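Local atomic coordinates of hypothetical protein PH0226 (Pyrococcus horikoshii, PDB entry 1VE3), a protein that probably acts as a methyltransferase that uses S-adenosylmethionine, which is found bound to it, though its substrate is not known. Residues F99-F104 against V128-K133; K41-A46 against E62-D67; I68-I73 against F89-A94. All coordinates share one frame; numbering follows the deposited sequence.

Overall arrangement
The three contacts follow one another along a single Rossmann-like methyltransferase domain: contact 2 closes first, then contact 3, then contact 1. Contacts 2 and 3 have centres about 11 Å apart and share one sheet, since strand 62-67 lies between strands 41-45 and 88-91; residues 67 and 68 pass directly from one to the other, and both touch S-adenosylmethionine. Contact 1 lies about 12 Å from contact 2 and 18 Å from contact 3, centre to centre. It borders no cofactor, but its Phe99 and Phe104 rest on Leu43 of contact 2. Two contacts thus supply much of the cofactor's ribose, adenine and amino-group binding, and the third ties helix 118-131 to the start of strand 104-110.

Contact 1 (F99-F104 against V128-K133); sequences FEDKTF and VRRVLK
Arg130, in the last turn of helix 118-131, reaches across to the loop 99-104 and grips it by both carbonyl and carboxylate. From CB the chain runs out extended, and the touching begins at CG and CD, which both come so near Asp101 OD1 that the detail is doubtful. A bend at chi3 (77°) then turns the edge of the guanidinium to the loop. NH1 makes a 2.6 Å salt bridge to Asp101 OD1, and NH1 and NH2 both donate end-on to Phe99 O, at 3.0 Å and 3.2 Å respectively. The carboxylate and guanidinium planes stand 76° apart, with NH1 on the anti side of OD1 but tilted out of the carboxylate plane. Val131 CG1 lies over one face of the guanidinium, offset toward the rim, and NH2 also forms a salt bridge to Glu127, so the group is held by bonds at its edge and by packing on one face.

Beyond the arginine the backbones join. Lys102 N donates to Arg130 O, which also takes a water bound by Lys102 NZ. Val131 O accepts from both Thr103 N (2.7 Å) and Phe104 N (2.8 Å), and Lys133 N returns a bond to Phe104 O. Phe104 CD2 lies beside Val131 CB at 4.0 Å. The helix end is thereby fastened to the loop entering strand 104-110, within the beta-alpha-beta crossover of strand 104-110, helix 118-131 and strand 136-143 in a Rossmann-like sheet.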
loop_
_atom_site.group_PDB
_atom_site.type_symbol
_atom_site.label_atom_id
_atom_site.label_comp_id
_atom_site.label_asym_id
_atom_site.label_seq_id
_atom_site.Cartn_x
_atom_site.Cartn_y
_atom_site.Cartn_z
ATOM N N PHE A 99 25.475 -12.823 -15.430
ATOM C CA PHE A 99 24.819 -12.831 -16.736
ATOM C C PHE A 99 25.796 -12.438 -17.837
ATOM O O PHE A 99 26.797 -11.763 -17.581
ATOM C CB PHE A 99 23.631 -11.861 -16.763
ATOM C CG PHE A 99 22.566 -12.171 -15.752
ATOM C CD1 PHE A 99 21.890 -13.387 -15.784
ATOM C CD2 PHE A 99 22.250 -11.254 -14.755
ATOM C CE1 PHE A 99 20.914 -13.686 -14.835
ATOM C CE2 PHE A 99 21.278 -11.542 -13.800
ATOM C CZ PHE A 99 20.609 -12.758 -13.838
ATOM N N GLU A 100 25.498 -12.867 -19.058
ATOM C CA GLU A 100 26.334 -12.544 -20.207
ATOM C C GLU A 100 26.092 -11.083 -20.550
ATOM O O GLU A 100 25.142 -10.469 -20.056
ATOM C CB GLU A 100 25.954 -13.414 -21.410
ATOM C CG GLU A 100 26.014 -14.904 -21.136
ATOM C CD GLU A 100 27.420 -15.373 -20.830
ATOM O OE1 GLU A 100 28.243 -15.432 -21.771
ATOM O OE2 GLU A 100 27.705 -15.672 -19.650
ATOM N N ASP A 101 26.949 -10.534 -21.398
ATOM C CA ASP A 101 26.828 -9.146 -21.815
ATOM C C ASP A 101 25.595 -8.964 -22.693
ATOM O O ASP A 101 25.186 -9.886 -23.400
ATOM C CB ASP A 101 28.082 -8.723 -22.583
ATOM C CG ASP A 101 29.359 -9.086 -21.850
ATOM O OD1 ASP A 101 29.440 -8.810 -20.641
ATOM O OD2 ASP A 101 30.284 -9.646 -22.476
ATOM N N LYS A 102 24.997 -7.780 -22.635
ATOM C CA LYS A 102 23.822 -7.476 -23.441
ATOM C C LYS A 102 22.734 -8.540 -23.316
ATOM O O LYS A 102 22.235 -9.052 -24.314
ATOM C CB LYS A 102 24.235 -7.338 -24.907
ATOM C CG LYS A 102 25.233 -6.222 -25.161
ATOM C CD LYS A 102 25.750 -6.263 -26.591
ATOM C CE LYS A 102 26.567 -5.026 -26.905
ATOM N NZ LYS A 102 27.614 -4.794 -25.878
ATOM N N THR A 103 22.357 -8.867 -22.090
ATOM C CA THR A 103 21.329 -9.873 -21.867
ATOM C C THR A 103 19.935 -9.286 -21.662
ATOM O O THR A 103 18.940 -9.920 -22.006
ATOM C CB THR A 103 21.673 -10.745 -20.640
ATOM O OG1 THR A 103 22.788 -11.591 -20.952
ATOM C CG2 THR A 103 20.479 -11.601 -20.232
ATOM N N PHE A 104 19.854 -8.070 -21.132
ATOM C CA PHE A 104 18.546 -7.479 -20.849
ATOM C C PHE A 104 18.098 -6.275 -21.662
ATOM O O PHE A 104 18.909 -5.527 -22.205
ATOM C CB PHE A 104 18.479 -7.128 -19.359
ATOM C CG PHE A 104 18.708 -8.306 -18.456
ATOM C CD1 PHE A 104 17.658 -9.157 -18.117
ATOM C CD2 PHE A 104 19.986 -8.591 -17.979
ATOM C CE1 PHE A 104 17.877 -10.281 -17.313
ATOM C CE2 PHE A 104 20.217 -9.714 -17.174
ATOM C CZ PHE A 104 19.157 -10.559 -16.842
ATOM N N VAL A 128 25.477 -2.990 -14.685
ATOM C CA VAL A 128 24.182 -2.765 -15.315
ATOM C C VAL A 128 24.376 -2.442 -16.792
ATOM O O VAL A 128 23.696 -2.996 -17.656
ATOM C CB VAL A 128 23.428 -1.591 -14.655
ATOM C CG1 VAL A 128 22.175 -1.265 -15.454
ATOM C CG2 VAL A 128 23.070 -1.950 -13.203
ATOM N N ARG A 129 25.295 -1.527 -17.078
ATOM C CA ARG A 129 25.548 -1.159 -18.458
ATOM C C ARG A 129 25.957 -2.383 -19.270
ATOM O O ARG A 129 25.502 -2.564 -20.392
ATOM C CB ARG A 129 26.647 -0.100 -18.546
ATOM C CG ARG A 129 27.094 0.160 -19.973
ATOM C CD ARG A 129 28.211 1.177 -20.043
ATOM N NE ARG A 129 28.816 1.201 -21.369
ATOM C CZ ARG A 129 29.466 0.175 -21.907
ATOM N NH1 ARG A 129 29.601 -0.960 -21.232
ATOM N NH2 ARG A 129 29.983 0.282 -23.123
ATOM N N ARG A 130 26.798 -3.229 -18.678
ATOM C CA ARG A 130 27.295 -4.425 -19.350
ATOM C C ARG A 130 26.237 -5.458 -19.733
ATOM O O ARG A 130 26.237 -5.954 -20.861
ATOM C CB ARG A 130 28.366 -5.106 -18.489
ATOM C CG ARG A 130 28.931 -6.377 -19.111
ATOM C CD ARG A 130 30.011 -7.006 -18.246
ATOM N NE ARG A 130 29.473 -7.720 -17.090
ATOM C CZ ARG A 130 28.655 -8.763 -17.170
ATOM N NH1 ARG A 130 28.273 -9.220 -18.354
ATOM N NH2 ARG A 130 28.218 -9.353 -16.066
ATOM N N VAL A 131 25.348 -5.789 -18.796
ATOM C CA VAL A 131 24.301 -6.785 -19.039
ATOM C C VAL A 131 23.101 -6.212 -19.797
ATOM O O VAL A 131 22.184 -6.934 -20.183
ATOM C CB VAL A 131 23.805 -7.386 -17.711
ATOM C CG1 VAL A 131 24.972 -7.998 -16.953
ATOM C CG2 VAL A 131 23.129 -6.302 -16.870
ATOM N N LEU A 132 23.120 -4.907 -20.019
ATOM C CA LEU A 132 22.034 -4.247 -20.726
ATOM C C LEU A 132 22.322 -4.191 -22.228
ATOM O O LEU A 132 23.457 -3.937 -22.645
ATOM C CB LEU A 132 21.878 -2.831 -20.174
ATOM C CG LEU A 132 20.537 -2.118 -20.263
ATOM C CD1 LEU A 132 19.455 -2.963 -19.624
ATOM C CD2 LEU A 132 20.647 -0.774 -19.564
ATOM N N LYS A 133 21.302 -4.444 -23.044
ATOM C CA LYS A 133 21.473 -4.367 -24.486
ATOM C C LYS A 133 21.626 -2.889 -24.826
ATOM O O LYS A 133 21.007 -2.038 -24.192
ATOM C CB LYS A 133 20.245 -4.913 -25.214
ATOM C CG LYS A 133 20.011 -6.409 -25.081
ATOM C CD LYS A 133 18.802 -6.823 -25.919
ATOM C CE LYS A 133 18.462 -8.286 -25.723
ATOM N NZ LYS A 133 17.169 -8.636 -26.380
HETATM O O HOH W 1 27.761 -4.326 -22.911
#

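Contact 2 (K41-A46 against E62-D67); sequences KVLDLA and EVVGVD. With SAM (S-adenosylmethionine), chain C.
This is a pairing of neighbouring parallel strands, 41-45 and 62-67, within the central sheet of the domain; helix 51-58 connects them. Lys41 lies beside Glu62, and the register runs on unbroken through Leu45 beside Val66, with the strand axes 4.7 Å apart and 19° from parallel. Backbone bonds zigzag between them: Val42 N to Glu62 O, Val64 N to Val42 O, Asp44 N to Val64 O (2.8 Å) and Val66 N to Asp44 O (3.0 Å). At the far end Ala46 N reaches Val66 O by a weak bond only.

One face carries Leu43, Leu45, Val64 and Val66. With CG anti to the backbone N (chi1 170°), Leu43 sends its CD1 branch across to Val66 CG2, 3.7 Å away. Phe99 packs on Leu43, Val64 and Val66, and Ala94 on Leu45. The other face carries Val42, Val63 and Asp44 and looks to helix 51-58, where Ser53 bonds Asp44 OD2. Lys41 NZ and Glu62 OE1, 4.1 Å apart, form no salt bridge.

The carboxyl ends of the strands receive S-adenosylmethionine. Asp67 takes the ribose with both oxygens, OD1 from O2' at 2.5 Å, unusually short and doubtful in its exact value, and OD2 from O3' at 2.8 Å. Ser69 N donates to OD1 and Gly48 N to OD2, holding the carboxylate in place. Ala46 O accepts from the cofactor's amino N at 2.7 Å. An acidic residue ending the second strand and gripping the ribose diol is the signature of class I methyltransferases.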
loop_
_atom_site.group_PDB
_atom_site.type_symbol
_atom_site.label_atom_id
_atom_site.label_comp_id
_atom_site.label_asym_id
_atom_site.label_seq_id
_atom_site.Cartn_x
_atom_site.Cartn_y
_atom_site.Cartn_z
ATOM N N LYS A 41 12.974 -8.482 -21.915
ATOM C CA LYS A 41 13.597 -9.190 -20.801
ATOM C C LYS A 41 14.009 -8.175 -19.727
ATOM O O LYS A 41 14.814 -7.275 -19.983
ATOM C CB LYS A 41 14.814 -9.954 -21.313
ATOM C CG LYS A 41 15.268 -11.090 -20.430
ATOM C CD LYS A 41 16.143 -12.047 -21.224
ATOM C CE LYS A 41 16.490 -13.290 -20.423
ATOM N NZ LYS A 41 17.123 -14.323 -21.291
ATOM N N VAL A 42 13.456 -8.325 -18.526
ATOM C CA VAL A 42 13.751 -7.400 -17.437
ATOM C C VAL A 42 14.538 -8.008 -16.278
ATOM O O VAL A 42 14.318 -9.157 -15.896
ATOM C CB VAL A 42 12.449 -6.804 -16.856
ATOM C CG1 VAL A 42 12.779 -5.723 -15.840
ATOM C CG2 VAL A 42 11.585 -6.244 -17.976
ATOM N N LEU A 43 15.461 -7.222 -15.727
ATOM C CA LEU A 43 16.254 -7.657 -14.583
ATOM C C LEU A 43 15.897 -6.782 -13.378
ATOM O O LEU A 43 16.074 -5.560 -13.409
ATOM C CB LEU A 43 17.753 -7.534 -14.867
ATOM C CG LEU A 43 18.634 -7.753 -13.624
ATOM C CD1 LEU A 43 18.509 -9.192 -13.166
ATOM C CD2 LEU A 43 20.095 -7.418 -13.934
ATOM N N ASP A 44 15.375 -7.409 -12.328
ATOM C CA ASP A 44 15.007 -6.690 -11.110
ATOM C C ASP A 44 16.208 -6.795 -10.163
ATOM O O ASP A 44 16.310 -7.733 -9.372
ATOM C CB ASP A 44 13.766 -7.329 -10.464
ATOM C CG ASP A 44 13.163 -6.461 -9.373
ATOM O OD1 ASP A 44 13.808 -5.469 -8.974
ATOM O OD2 ASP A 44 12.043 -6.772 -8.906
ATOM N N LEU A 45 17.115 -5.831 -10.259
ATOM C CA LEU A 45 18.322 -5.830 -9.441
ATOM C C LEU A 45 18.008 -5.399 -8.006
ATOM O O LEU A 45 17.461 -4.310 -7.773
ATOM C CB LEU A 45 19.369 -4.912 -10.081
ATOM C CG LEU A 45 20.824 -5.113 -9.649
ATOM C CD1 LEU A 45 21.196 -6.586 -9.741
ATOM C CD2 LEU A 45 21.728 -4.278 -10.536
ATOM N N ALA A 46 18.377 -6.253 -7.052
ATOM C CA ALA A 46 18.090 -6.013 -5.635
ATOM C C ALA A 46 16.557 -6.011 -5.548
ATOM O O ALA A 46 15.948 -5.030 -5.120
ATOM C CB ALA A 46 18.669 -4.652 -5.186
ATOM N N GLU A 62 9.247 -10.673 -19.369
ATOM C CA GLU A 62 9.993 -11.864 -18.976
ATOM C C GLU A 62 10.890 -11.350 -17.852
ATOM O O GLU A 62 11.840 -10.600 -18.104
ATOM C CB GLU A 62 10.827 -12.372 -20.154
ATOM C CG GLU A 62 11.599 -13.646 -19.866
ATOM C CD GLU A 62 12.411 -14.113 -21.055
ATOM O OE1 GLU A 62 13.135 -15.123 -20.920
ATOM O OE2 GLU A 62 12.328 -13.470 -22.123
ATOM N N VAL A 63 10.597 -11.758 -16.620
ATOM C CA VAL A 63 11.336 -11.254 -15.465
ATOM C C VAL A 63 12.312 -12.151 -14.716
ATOM O O VAL A 63 12.055 -13.332 -14.478
ATOM C CB VAL A 63 10.350 -10.678 -14.422
ATOM C CG1 VAL A 63 11.113 -9.990 -13.303
ATOM C CG2 VAL A 63 9.393 -9.719 -15.098
ATOM N N VAL A 64 13.432 -11.552 -14.328
ATOM C CA VAL A 64 14.461 -12.230 -13.554
ATOM C C VAL A 64 14.773 -11.343 -12.351
ATOM O O VAL A 64 15.128 -10.172 -12.506
ATOM C CB VAL A 64 15.751 -12.420 -14.359
ATOM C CG1 VAL A 64 16.761 -13.183 -13.527
ATOM C CG2 VAL A 64 15.451 -13.161 -15.656
ATOM N N GLY A 65 14.630 -11.901 -11.153
ATOM C CA GLY A 65 14.896 -11.136 -9.949
ATOM C C GLY A 65 16.156 -11.584 -9.236
ATOM O O GLY A 65 16.341 -12.775 -8.978
ATOM N N VAL A 66 17.016 -10.626 -8.900
ATOM C CA VAL A 66 18.275 -10.915 -8.220
ATOM C C VAL A 66 18.448 -10.116 -6.922
ATOM O O VAL A 66 18.253 -8.909 -6.905
ATOM C CB VAL A 66 19.480 -10.598 -9.152
ATOM C CG1 VAL A 66 20.799 -10.848 -8.423
ATOM C CG2 VAL A 66 19.395 -11.447 -10.416
ATOM N N ASP A 67 18.821 -10.793 -5.840
ATOM C CA ASP A 67 19.040 -10.129 -4.552
ATOM C C ASP A 67 20.121 -10.901 -3.805
ATOM O O ASP A 67 20.264 -12.112 -3.987
ATOM C CB ASP A 67 17.749 -10.084 -3.725
ATOM C CG ASP A 67 17.811 -9.056 -2.589
ATOM O OD1 ASP A 67 18.569 -9.258 -1.617
ATOM O OD2 ASP A 67 17.094 -8.036 -2.672
HETATM N N SAM C . 13.812 -3.390 -5.097
HETATM C CA SAM C . 13.254 -3.759 -3.765
HETATM C C SAM C . 11.843 -3.191 -3.629
HETATM O O SAM C . 10.985 -3.881 -3.062
HETATM O OXT SAM C . 11.672 -2.031 -4.118
HETATM C CB SAM C . 14.131 -3.158 -2.714
HETATM C CG SAM C . 14.082 -3.852 -1.445
HETATM S SD SAM C . 15.147 -3.128 -0.135
HETATM C CE SAM C . 14.577 -1.568 0.121
HETATM C "C5'" SAM C . 16.814 -3.186 -0.810
HETATM C "C4'" SAM C . 17.403 -4.637 -1.206
HETATM O "O4'" SAM C . 18.760 -4.476 -1.746
HETATM C "C3'" SAM C . 17.630 -5.551 -0.012
HETATM O "O3'" SAM C . 16.570 -6.580 -0.340
HETATM C "C2'" SAM C . 18.936 -6.259 -0.134
HETATM O "O2'" SAM C . 19.122 -7.612 0.139
HETATM C "C1'" SAM C . 19.376 -5.731 -1.550
HETATM N N9 SAM C . 20.834 -5.628 -1.688
HETATM C C8 SAM C . 21.809 -5.002 -0.913
HETATM N N7 SAM C . 23.026 -5.140 -1.381
HETATM C C5 SAM C . 22.870 -5.885 -2.508
HETATM C C6 SAM C . 23.789 -6.411 -3.518
HETATM N N6 SAM C . 25.115 -6.201 -3.463
HETATM N N1 SAM C . 23.279 -7.171 -4.592
HETATM C C2 SAM C . 21.930 -7.407 -4.682
HETATM N N3 SAM C . 20.992 -6.966 -3.799
HETATM C C4 SAM C . 21.516 -6.204 -2.724
#

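Contact 3 (I68-I73 against F89-A94); sequences ISEDMI and FIVGDA. With SAM (S-adenosylmethionine), chain C.
Ile68 CB meets Gly92 O beside the adenine of S-adenosylmethionine. The CG2 branch of Ile68 lies over one face of the base, 3.5 Å from its C4, and Gly92 O comes near the edge at C2. With CG1 anti to the backbone N (chi1 -163°), CG2 is left between N and the carbonyl carbon, turned onto the ring. Ala94 CB comes from the opposite side, displaced beyond the rim at N1 (3.4 Å). At the rim itself, Asp93 OD1 accepts from N6 at 2.8 Å and Ala94 N donates to N1 at 2.8 Å, both nearly straight (169° and 174°), so the base is read by one acceptor and one donor side by side. Arg95 pairs with the other oxygen of Asp93.

Away from the cofactor, the first turn of helix 70-82 packs onto strand 88-91. Val91 CG2 sits tightly against Ile73 CG1 (3.5 Å) and in ordinary contact with Ile73 CG2 (3.6 Å), while Ile73 CD1 runs on to the backbone O of Ile90. Ile73 CG2 also approaches Phe89 CB, whose ring leans toward Ala76 and Ala80. Ser69 OG caps the helix, accepting from the N of Met72, a selenomethionine, at 3.0 Å. The turn after strand 62-67 and the loop after strand 88-91 thus contribute to the adenine pocket of a Rossmann-like methyltransferase.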
loop_
_atom_site.group_PDB
_atom_site.type_symbol
_atom_site.label_atom_id
_atom_site.label_comp_id
_atom_site.label_asym_id
_atom_site.label_seq_id
_atom_site.Cartn_x
_atom_site.Cartn_y
_atom_site.Cartn_z
ATOM N N ILE A 68 20.885 -10.189 -2.983
ATOM C CA ILE A 68 21.984 -10.780 -2.228
ATOM C C ILE A 68 21.528 -11.499 -0.958
ATOM O O ILE A 68 22.270 -12.289 -0.383
ATOM C CB ILE A 68 23.018 -9.697 -1.832
ATOM C CG1 ILE A 68 24.335 -10.356 -1.418
ATOM C CG2 ILE A 68 22.477 -8.857 -0.666
ATOM C CD1 ILE A 68 25.382 -9.388 -0.927
ATOM N N SER A 69 20.309 -11.225 -0.519
ATOM C CA SER A 69 19.801 -11.846 0.693
ATOM C C SER A 69 19.096 -13.175 0.469
ATOM O O SER A 69 18.156 -13.272 -0.320
ATOM C CB SER A 69 18.843 -10.899 1.415
ATOM O OG SER A 69 18.048 -11.616 2.345
ATOM N N GLU A 70 19.556 -14.198 1.178
ATOM C CA GLU A 70 18.949 -15.514 1.083
ATOM C C GLU A 70 17.497 -15.438 1.564
ATOM O O GLU A 70 16.612 -16.089 1.001
ATOM C CB GLU A 70 19.736 -16.505 1.935
ATOM C CG GLU A 70 21.056 -16.926 1.319
ATOM C CD GLU A 70 20.966 -18.261 0.605
ATOM O OE1 GLU A 70 20.053 -18.442 -0.231
ATOM O OE2 GLU A 70 21.816 -19.134 0.882
ATOM N N ASP A 71 17.257 -14.622 2.590
ATOM C CA ASP A 71 15.919 -14.461 3.154
ATOM C C ASP A 71 14.958 -13.775 2.187
ATOM O O ASP A 71 13.806 -14.190 2.046
ATOM C CB ASP A 71 15.978 -13.656 4.455
ATOM C CG ASP A 71 16.965 -14.224 5.452
ATOM O OD1 ASP A 71 16.915 -15.446 5.717
ATOM O OD2 ASP A 71 17.790 -13.442 5.977
HETATM N N MSE A 72 15.428 -12.713 1.535
HETATM C CA MSE A 72 14.598 -11.991 0.576
HETATM C C MSE A 72 14.187 -12.936 -0.545
HETATM O O MSE A 72 13.019 -13.009 -0.915
HETATM C CB MSE A 72 15.372 -10.805 -0.013
HETATM C CG MSE A 72 15.637 -9.678 0.980
HETATM SE SE MSE A 72 14.001 -8.847 1.589
HETATM C CE MSE A 72 14.092 -9.393 3.444
ATOM N N ILE A 73 15.167 -13.659 -1.075
ATOM C CA ILE A 73 14.937 -14.601 -2.157
ATOM C C ILE A 73 14.006 -15.738 -1.737
ATOM O O ILE A 73 13.140 -16.152 -2.509
ATOM C CB ILE A 73 16.278 -15.177 -2.667
ATOM C CG1 ILE A 73 17.129 -14.043 -3.252
ATOM C CG2 ILE A 73 16.032 -16.242 -3.730
ATOM C CD1 ILE A 73 16.470 -13.316 -4.417
ATOM N N PHE A 89 13.906 -16.220 -9.473
ATOM C CA PHE A 89 14.668 -15.476 -8.487
ATOM C C PHE A 89 16.010 -16.143 -8.255
ATOM O O PHE A 89 16.094 -17.360 -8.082
ATOM C CB PHE A 89 13.884 -15.386 -7.179
ATOM C CG PHE A 89 12.641 -14.568 -7.291
ATOM C CD1 PHE A 89 12.717 -13.193 -7.479
ATOM C CD2 PHE A 89 11.389 -15.172 -7.245
ATOM C CE1 PHE A 89 11.561 -12.430 -7.620
ATOM C CE2 PHE A 89 10.227 -14.417 -7.384
ATOM C CZ PHE A 89 10.311 -13.047 -7.572
ATOM N N ILE A 90 17.060 -15.330 -8.261
ATOM C CA ILE A 90 18.409 -15.833 -8.062
ATOM C C ILE A 90 19.124 -15.017 -7.002
ATOM O O ILE A 90 18.994 -13.796 -6.960
ATOM C CB ILE A 90 19.234 -15.751 -9.362
ATOM C CG1 ILE A 90 18.507 -16.478 -10.490
ATOM C CG2 ILE A 90 20.604 -16.369 -9.146
ATOM C CD1 ILE A 90 19.203 -16.359 -11.836
ATOM N N VAL A 91 19.878 -15.697 -6.148
ATOM C CA VAL A 91 20.636 -15.031 -5.102
ATOM C C VAL A 91 21.953 -14.578 -5.720
ATOM O O VAL A 91 22.836 -15.398 -5.986
ATOM C CB VAL A 91 20.926 -15.986 -3.930
ATOM C CG1 VAL A 91 21.776 -15.289 -2.890
ATOM C CG2 VAL A 91 19.620 -16.453 -3.304
ATOM N N GLY A 92 22.078 -13.274 -5.960
ATOM C CA GLY A 92 23.291 -12.749 -6.559
ATOM C C GLY A 92 23.701 -11.377 -6.057
ATOM O O GLY A 92 22.967 -10.724 -5.311
ATOM N N ASP A 93 24.884 -10.937 -6.479
ATOM C CA ASP A 93 25.427 -9.646 -6.071
ATOM C C ASP A 93 25.348 -8.645 -7.219
ATOM O O ASP A 93 25.935 -8.860 -8.279
ATOM C CB ASP A 93 26.881 -9.816 -5.644
ATOM C CG ASP A 93 27.450 -8.572 -4.978
ATOM O OD1 ASP A 93 26.922 -7.460 -5.196
ATOM O OD2 ASP A 93 28.443 -8.711 -4.241
ATOM N N ALA A 94 24.630 -7.548 -6.991
ATOM C CA ALA A 94 24.450 -6.512 -8.000
ATOM C C ALA A 94 25.777 -5.921 -8.447
ATOM O O ALA A 94 25.879 -5.399 -9.556
ATOM C CB ALA A 94 23.545 -5.399 -7.458
HETATM N N SAM C . 13.812 -3.390 -5.097
HETATM C CA SAM C . 13.254 -3.759 -3.765
HETATM C C SAM C . 11.843 -3.191 -3.629
HETATM O O SAM C . 10.985 -3.881 -3.062
HETATM O OXT SAM C . 11.672 -2.031 -4.118
HETATM C CB SAM C . 14.131 -3.158 -2.714
HETATM C CG SAM C . 14.082 -3.852 -1.445
HETATM S SD SAM C . 15.147 -3.128 -0.135
HETATM C CE SAM C . 14.577 -1.568 0.121
HETATM C "C5'" SAM C . 16.814 -3.186 -0.810
HETATM C "C4'" SAM C . 17.403 -4.637 -1.206
HETATM O "O4'" SAM C . 18.760 -4.476 -1.746
HETATM C "C3'" SAM C . 17.630 -5.551 -0.012
HETATM O "O3'" SAM C . 16.570 -6.580 -0.340
HETATM C "C2'" SAM C . 18.936 -6.259 -0.134
HETATM O "O2'" SAM C . 19.122 -7.612 0.139
HETATM C "C1'" SAM C . 19.376 -5.731 -1.550
HETATM N N9 SAM C . 20.834 -5.628 -1.688
HETATM C C8 SAM C . 21.809 -5.002 -0.913
HETATM N N7 SAM C . 23.026 -5.140 -1.381
HETATM C C5 SAM C . 22.870 -5.885 -2.508
HETATM C C6 SAM C . 23.789 -6.411 -3.518
HETATM N N6 SAM C . 25.115 -6.201 -3.463
HETATM N N1 SAM C . 23.279 -7.171 -4.592
HETATM C C2 SAM C . 21.930 -7.407 -4.682
HETATM N N3 SAM C . 20.992 -6.966 -3.799
HETATM C C4 SAM C . 21.516 -6.204 -2.724
#